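Local coordinates for protein putative histidinol-phosphate aminotransferase (Burkholderia pseudomallei, PDB 3P1T) that probably catalyses the pyridoxal phosphate-dependent transamination of L-histidinol phosphate with 2-oxoglutarate, a step of histidine biosynthesis, at residues K59-F64 with D69-V74; A203-G208 with L234-A239. All blocks are in the same frame, centred on the assembly; numbering follows the deposited sequence.

The two contacts lie next to each other in the large domain of a fold-type I aminotransferase, with centres about 13 Å apart. They share the end of the central sheet. Strand 71-74 of contact 1 pairs with the strand that starts at Gly208 in contact 2, where a probable hydrogen bond joins Val74 N to Gly208 O at 2.9 Å. The helices are also joined. Lys59 NZ forms a salt bridge with Glu238 OE2 at 2.8 Å. Between these links, Leu73 CD1 packs on Leu237 CD2 at 3.7 Å. Segment 203-208 of contact 2 closes the family signature, which in these enzymes also holds the lysine that binds the cofactor.

Contact 1: K59-F64 with D69-V74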
loop_
_atom_site.group_PDB
_atom_site.type_symbol
_atom_site.label_atom_id
_atom_site.label_comp_id
_atom_site.label_asym_id
_atom_site.label_seq_id
_atom_site.Cartn_x
_atom_site.Cartn_y
_atom_site.Cartn_z
ATOM N N LYS A 59 -17.038 3.188 8.834
ATOM C CA LYS A 59 -17.900 2.347 7.987
ATOM C C LYS A 59 -17.533 0.862 8.166
ATOM O O LYS A 59 -18.433 0.042 8.288
ATOM C CB LYS A 59 -17.803 2.759 6.502
ATOM C CG LYS A 59 -19.019 3.508 5.933
ATOM C CD LYS A 59 -19.104 4.981 6.352
ATOM C CE LYS A 59 -20.322 5.686 5.796
ATOM N NZ LYS A 59 -20.303 5.789 4.309
ATOM N N LEU A 60 -16.225 0.530 8.210
ATOM C CA LEU A 60 -15.713 -0.817 8.445
ATOM C C LEU A 60 -16.175 -1.342 9.799
ATOM O O LEU A 60 -16.641 -2.484 9.895
ATOM C CB LEU A 60 -14.175 -0.836 8.376
ATOM C CG LEU A 60 -13.550 -0.778 6.996
ATOM C CD1 LEU A 60 -12.070 -0.405 7.090
ATOM C CD2 LEU A 60 -13.755 -2.093 6.223
ATOM N N ALA A 61 -16.076 -0.491 10.839
ATOM C CA ALA A 61 -16.468 -0.795 12.210
ATOM C C ALA A 61 -17.941 -1.160 12.279
ATOM O O ALA A 61 -18.296 -2.131 12.956
ATOM C CB ALA A 61 -16.175 0.395 13.107
ATOM N N GLU A 62 -18.785 -0.408 11.536
ATOM C CA GLU A 62 -20.228 -0.610 11.433
ATOM C C GLU A 62 -20.521 -1.922 10.738
ATOM O O GLU A 62 -21.318 -2.719 11.241
ATOM C CB GLU A 62 -20.880 0.553 10.669
ATOM C CG GLU A 62 -21.529 1.608 11.553
ATOM C CD GLU A 62 -21.433 3.044 11.045
ATOM O OE1 GLU A 62 -21.844 3.310 9.889
ATOM O OE2 GLU A 62 -20.982 3.915 11.826
ATOM N N HIS A 63 -19.865 -2.145 9.588
ATOM C CA HIS A 63 -20.048 -3.318 8.751
ATOM C C HIS A 63 -19.746 -4.615 9.532
ATOM O O HIS A 63 -20.554 -5.544 9.489
ATOM C CB HIS A 63 -19.159 -3.213 7.496
ATOM C CG HIS A 63 -19.418 -4.290 6.486
ATOM N ND1 HIS A 63 -20.488 -4.215 5.612
ATOM C CD2 HIS A 63 -18.723 -5.423 6.233
ATOM C CE1 HIS A 63 -20.430 -5.314 4.878
ATOM N NE2 HIS A 63 -19.382 -6.072 5.216
ATOM N N PHE A 64 -18.614 -4.664 10.266
ATOM C CA PHE A 64 -18.204 -5.867 10.987
ATOM C C PHE A 64 -18.727 -5.886 12.435
ATOM O O PHE A 64 -18.490 -6.869 13.150
ATOM C CB PHE A 64 -16.684 -5.992 10.963
ATOM C CG PHE A 64 -16.186 -6.321 9.575
ATOM C CD1 PHE A 64 -16.278 -7.610 9.074
ATOM C CD2 PHE A 64 -15.618 -5.342 8.767
ATOM C CE1 PHE A 64 -15.822 -7.914 7.788
ATOM C CE2 PHE A 64 -15.153 -5.654 7.482
ATOM C CZ PHE A 64 -15.263 -6.936 7.004
ATOM N N ASP A 69 -11.279 0.423 17.380
ATOM C CA ASP A 69 -10.067 0.141 18.152
ATOM C C ASP A 69 -9.596 -1.317 17.980
ATOM O O ASP A 69 -8.465 -1.647 18.344
ATOM C CB ASP A 69 -10.326 0.409 19.641
ATOM C CG ASP A 69 -10.821 1.803 19.941
ATOM O OD1 ASP A 69 -12.059 1.968 20.134
ATOM O OD2 ASP A 69 -9.970 2.728 20.044
ATOM N N ASN A 70 -10.463 -2.184 17.450
ATOM C CA ASN A 70 -10.157 -3.599 17.310
ATOM C C ASN A 70 -9.903 -4.013 15.847
ATOM O O ASN A 70 -9.656 -5.197 15.595
ATOM C CB ASN A 70 -11.310 -4.410 17.897
ATOM C CG ASN A 70 -11.342 -4.332 19.394
ATOM O OD1 ASN A 70 -12.211 -3.695 19.998
ATOM N ND2 ASN A 70 -10.324 -4.889 20.020
ATOM N N LEU A 71 -9.909 -3.051 14.900
ATOM C CA LEU A 71 -9.679 -3.378 13.499
ATOM C C LEU A 71 -8.621 -2.462 12.889
ATOM O O LEU A 71 -8.523 -1.297 13.258
ATOM C CB LEU A 71 -10.972 -3.332 12.666
ATOM C CG LEU A 71 -11.553 -1.985 12.334
ATOM C CD1 LEU A 71 -11.180 -1.581 10.939
ATOM C CD2 LEU A 71 -13.027 -2.046 12.387
HETATM N N MSE A 72 -7.853 -3.010 11.933
HETATM C CA MSE A 72 -6.796 -2.336 11.182
HETATM C C MSE A 72 -6.956 -2.642 9.679
HETATM O O MSE A 72 -7.096 -3.826 9.315
HETATM C CB MSE A 72 -5.450 -2.816 11.712
HETATM C CG MSE A 72 -4.275 -2.037 11.191
HETATM SE SE MSE A 72 -2.598 -2.569 11.990
HETATM C CE MSE A 72 -2.305 -4.113 11.081
ATOM N N LEU A 73 -7.007 -1.585 8.827
ATOM C CA LEU A 73 -7.125 -1.710 7.368
ATOM C C LEU A 73 -5.720 -1.987 6.820
ATOM O O LEU A 73 -4.782 -1.263 7.165
ATOM C CB LEU A 73 -7.776 -0.449 6.749
ATOM C CG LEU A 73 -7.934 -0.396 5.201
ATOM C CD1 LEU A 73 -8.800 -1.539 4.658
ATOM C CD2 LEU A 73 -8.548 0.908 4.771
ATOM N N VAL A 74 -5.554 -3.073 6.049
ATOM C CA VAL A 74 -4.225 -3.488 5.592
ATOM C C VAL A 74 -4.178 -3.770 4.084
ATOM O O VAL A 74 -5.204 -4.059 3.456
ATOM C CB VAL A 74 -3.744 -4.753 6.365
ATOM C CG1 VAL A 74 -3.447 -4.439 7.819
ATOM C CG2 VAL A 74 -4.731 -5.912 6.252
#
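Leu71 has its CG between the backbone N and the carbonyl carbon (chi1 74°). This turns CG toward the helix that holds Leu60 and Ala61, and both methyls reach it. Leu60 has its CG anti to its carbonyl carbon (chi1 -76°) and leans toward the strand. This is helix-on-sheet packing in the large domain of a fold-type I aminotransferase. A short connection that includes a 3-10 segment leads from helix 52-64 to strand 71-74, the outermost strand, within this chain, of the seven-stranded sheet. The axes of the two short segments run 117° apart.

The two methyls of Leu71 have different partners. Leu71 CD1 lies 4.0 Å from Leu60 CB, and the two leucines cross obliquely. Leu71 CD2 rests on the helix backbone, 3.7 Å from Ala61 CA. The CA atoms of Ala61 and Leu71 are 7.4 Å apart, the nearest such pair between the segments. No hydrogen bond crosses between the segments.

Leu60 also touches Phe196 and Leu241, while Phe211 packs on Leu71 and meets the ring of Phe64 edge-to-face. The strand backbone bonds instead to strand 208-211. Further along the strand, Leu73 CD1 meets Leu60 CD1 at 4.2 Å.

Contact 2: A203-G208 with L234-A239; sequences AGLRLG and LHALEA
The lysine-containing signature of this aminotransferase family ends in segment 203-208, which leads into strand 208-211 of the central sheet. Helix 231-241 lies alongside this loop, and two leucines make the contact. Leu205 CD1 reaches Ala236 CB at 3.6 Å. Leu207 CD1 meets Leu237 CB at 4.1 Å, and these two side chains cross at a slant.

Leu205 and Leu207 hold similar shapes. In each, CG is anti to the carbonyl carbon (chi1 -51° and -61°) and the chain then extends, so that one terminal methyl touches the helix. Arg206 lies between them with a positive phi of 48°, and the bonds to CB of both leucines point toward the helix. Ala236 and Leu237 are consecutive on the helix; Ala236 meets Leu205 and Leu237 meets Leu207.

The loop backbone is held from other sides. Leu205 O accepts a hydrogen bond from Arg75 NH2, and the backbone of Leu207 hydrogen-bonds to that of Phe196. The contact also borders the dimer interface, because Leu232 of the second subunit packs on both Leu205 and Ala236. In relatives, the arginine of this signature reaches the cofactor phosphate, and Arg206 holds that place in the sequence.

All four touching residues are buried, and no hydrogen bond or salt bridge passes between the segments. The fit of loop to helix therefore rests on van der Waals contact between methyl and methylene groups, without directional bonds.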
loop_
_atom_site.group_PDB
_atom_site.type_symbol
_atom_site.label_atom_id
_atom_site.label_comp_id
_atom_site.label_asym_id
_atom_site.label_seq_id
_atom_site.Cartn_x
_atom_site.Cartn_y
_atom_site.Cartn_z
ATOM N N ALA A 203 -10.255 -7.686 -5.708
ATOM C CA ALA A 203 -8.980 -8.414 -5.849
ATOM C C ALA A 203 -7.833 -7.519 -6.369
ATOM O O ALA A 203 -6.702 -7.649 -5.895
ATOM C CB ALA A 203 -9.154 -9.601 -6.782
ATOM N N GLY A 204 -8.141 -6.617 -7.304
ATOM C CA GLY A 204 -7.165 -5.720 -7.897
ATOM C C GLY A 204 -6.684 -4.623 -6.978
ATOM O O GLY A 204 -5.738 -3.918 -7.335
ATOM N N LEU A 205 -7.327 -4.451 -5.796
ATOM C CA LEU A 205 -6.950 -3.392 -4.839
ATOM C C LEU A 205 -6.126 -3.961 -3.702
ATOM O O LEU A 205 -5.405 -3.211 -3.032
ATOM C CB LEU A 205 -8.168 -2.652 -4.276
ATOM C CG LEU A 205 -9.176 -2.121 -5.295
ATOM C CD1 LEU A 205 -10.186 -1.260 -4.620
ATOM C CD2 LEU A 205 -8.493 -1.358 -6.428
ATOM N N ARG A 206 -6.220 -5.301 -3.502
ATOM C CA ARG A 206 -5.510 -6.053 -2.472
ATOM C C ARG A 206 -5.662 -5.332 -1.084
ATOM O O ARG A 206 -4.715 -4.710 -0.573
ATOM C CB ARG A 206 -4.025 -6.239 -2.888
ATOM C CG ARG A 206 -3.200 -7.218 -2.062
ATOM C CD ARG A 206 -3.699 -8.644 -2.156
ATOM N NE ARG A 206 -2.715 -9.565 -1.602
ATOM C CZ ARG A 206 -2.878 -10.877 -1.493
ATOM N NH1 ARG A 206 -4.024 -11.446 -1.857
ATOM N NH2 ARG A 206 -1.903 -11.631 -1.009
ATOM N N LEU A 207 -6.893 -5.382 -0.533
ATOM C CA LEU A 207 -7.258 -4.826 0.766
ATOM C C LEU A 207 -7.797 -5.923 1.681
ATOM O O LEU A 207 -8.367 -6.924 1.214
ATOM C CB LEU A 207 -8.296 -3.691 0.646
ATOM C CG LEU A 207 -7.905 -2.455 -0.138
ATOM C CD1 LEU A 207 -9.073 -1.522 -0.282
ATOM C CD2 LEU A 207 -6.735 -1.739 0.500
ATOM N N GLY A 208 -7.634 -5.701 2.977
ATOM C CA GLY A 208 -8.089 -6.619 4.010
ATOM C C GLY A 208 -8.259 -5.912 5.337
ATOM O O GLY A 208 -7.784 -4.783 5.520
ATOM N N LEU A 234 -9.981 3.734 -0.974
ATOM C CA LEU A 234 -10.905 4.044 0.128
ATOM C C LEU A 234 -12.354 4.243 -0.365
ATOM O O LEU A 234 -13.262 3.656 0.224
ATOM C CB LEU A 234 -10.469 5.290 0.908
ATOM C CG LEU A 234 -9.244 5.178 1.826
ATOM C CD1 LEU A 234 -8.838 6.535 2.298
ATOM C CD2 LEU A 234 -9.508 4.292 3.007
ATOM N N HIS A 235 -12.575 5.023 -1.447
ATOM C CA HIS A 235 -13.933 5.217 -1.984
ATOM C C HIS A 235 -14.466 3.936 -2.618
ATOM O O HIS A 235 -15.671 3.704 -2.578
ATOM C CB HIS A 235 -14.001 6.369 -2.985
ATOM C CG HIS A 235 -13.911 7.697 -2.294
ATOM N ND1 HIS A 235 -12.691 8.238 -1.925
ATOM C CD2 HIS A 235 -14.894 8.499 -1.832
ATOM C CE1 HIS A 235 -12.970 9.363 -1.294
ATOM N NE2 HIS A 235 -14.281 9.560 -1.208
ATOM N N ALA A 236 -13.571 3.090 -3.142
ATOM C CA ALA A 236 -13.939 1.806 -3.722
ATOM C C ALA A 236 -14.458 0.873 -2.616
ATOM O O ALA A 236 -15.612 0.409 -2.687
ATOM C CB ALA A 236 -12.753 1.193 -4.443
ATOM N N LEU A 237 -13.640 0.693 -1.550
ATOM C CA LEU A 237 -13.961 -0.137 -0.398
ATOM C C LEU A 237 -15.271 0.315 0.248
ATOM O O LEU A 237 -16.141 -0.533 0.517
ATOM C CB LEU A 237 -12.822 -0.113 0.628
ATOM C CG LEU A 237 -13.067 -0.884 1.923
ATOM C CD1 LEU A 237 -13.289 -2.340 1.659
ATOM C CD2 LEU A 237 -11.939 -0.703 2.879
ATOM N N GLU A 238 -15.431 1.639 0.447
ATOM C CA GLU A 238 -16.635 2.204 1.041
ATOM C C GLU A 238 -17.906 1.773 0.273
ATOM O O GLU A 238 -18.886 1.387 0.910
ATOM C CB GLU A 238 -16.532 3.716 1.072
ATOM C CG GLU A 238 -17.696 4.372 1.770
ATOM C CD GLU A 238 -17.572 5.869 1.892
ATOM O OE1 GLU A 238 -17.118 6.514 0.916
ATOM O OE2 GLU A 238 -17.945 6.395 2.967
ATOM N N ALA A 239 -17.868 1.820 -1.077
ATOM C CA ALA A 239 -18.973 1.430 -1.947
ATOM C C ALA A 239 -19.194 -0.077 -1.909
ATOM O O ALA A 239 -20.341 -0.511 -1.924
ATOM C CB ALA A 239 -18.702 1.882 -3.371
#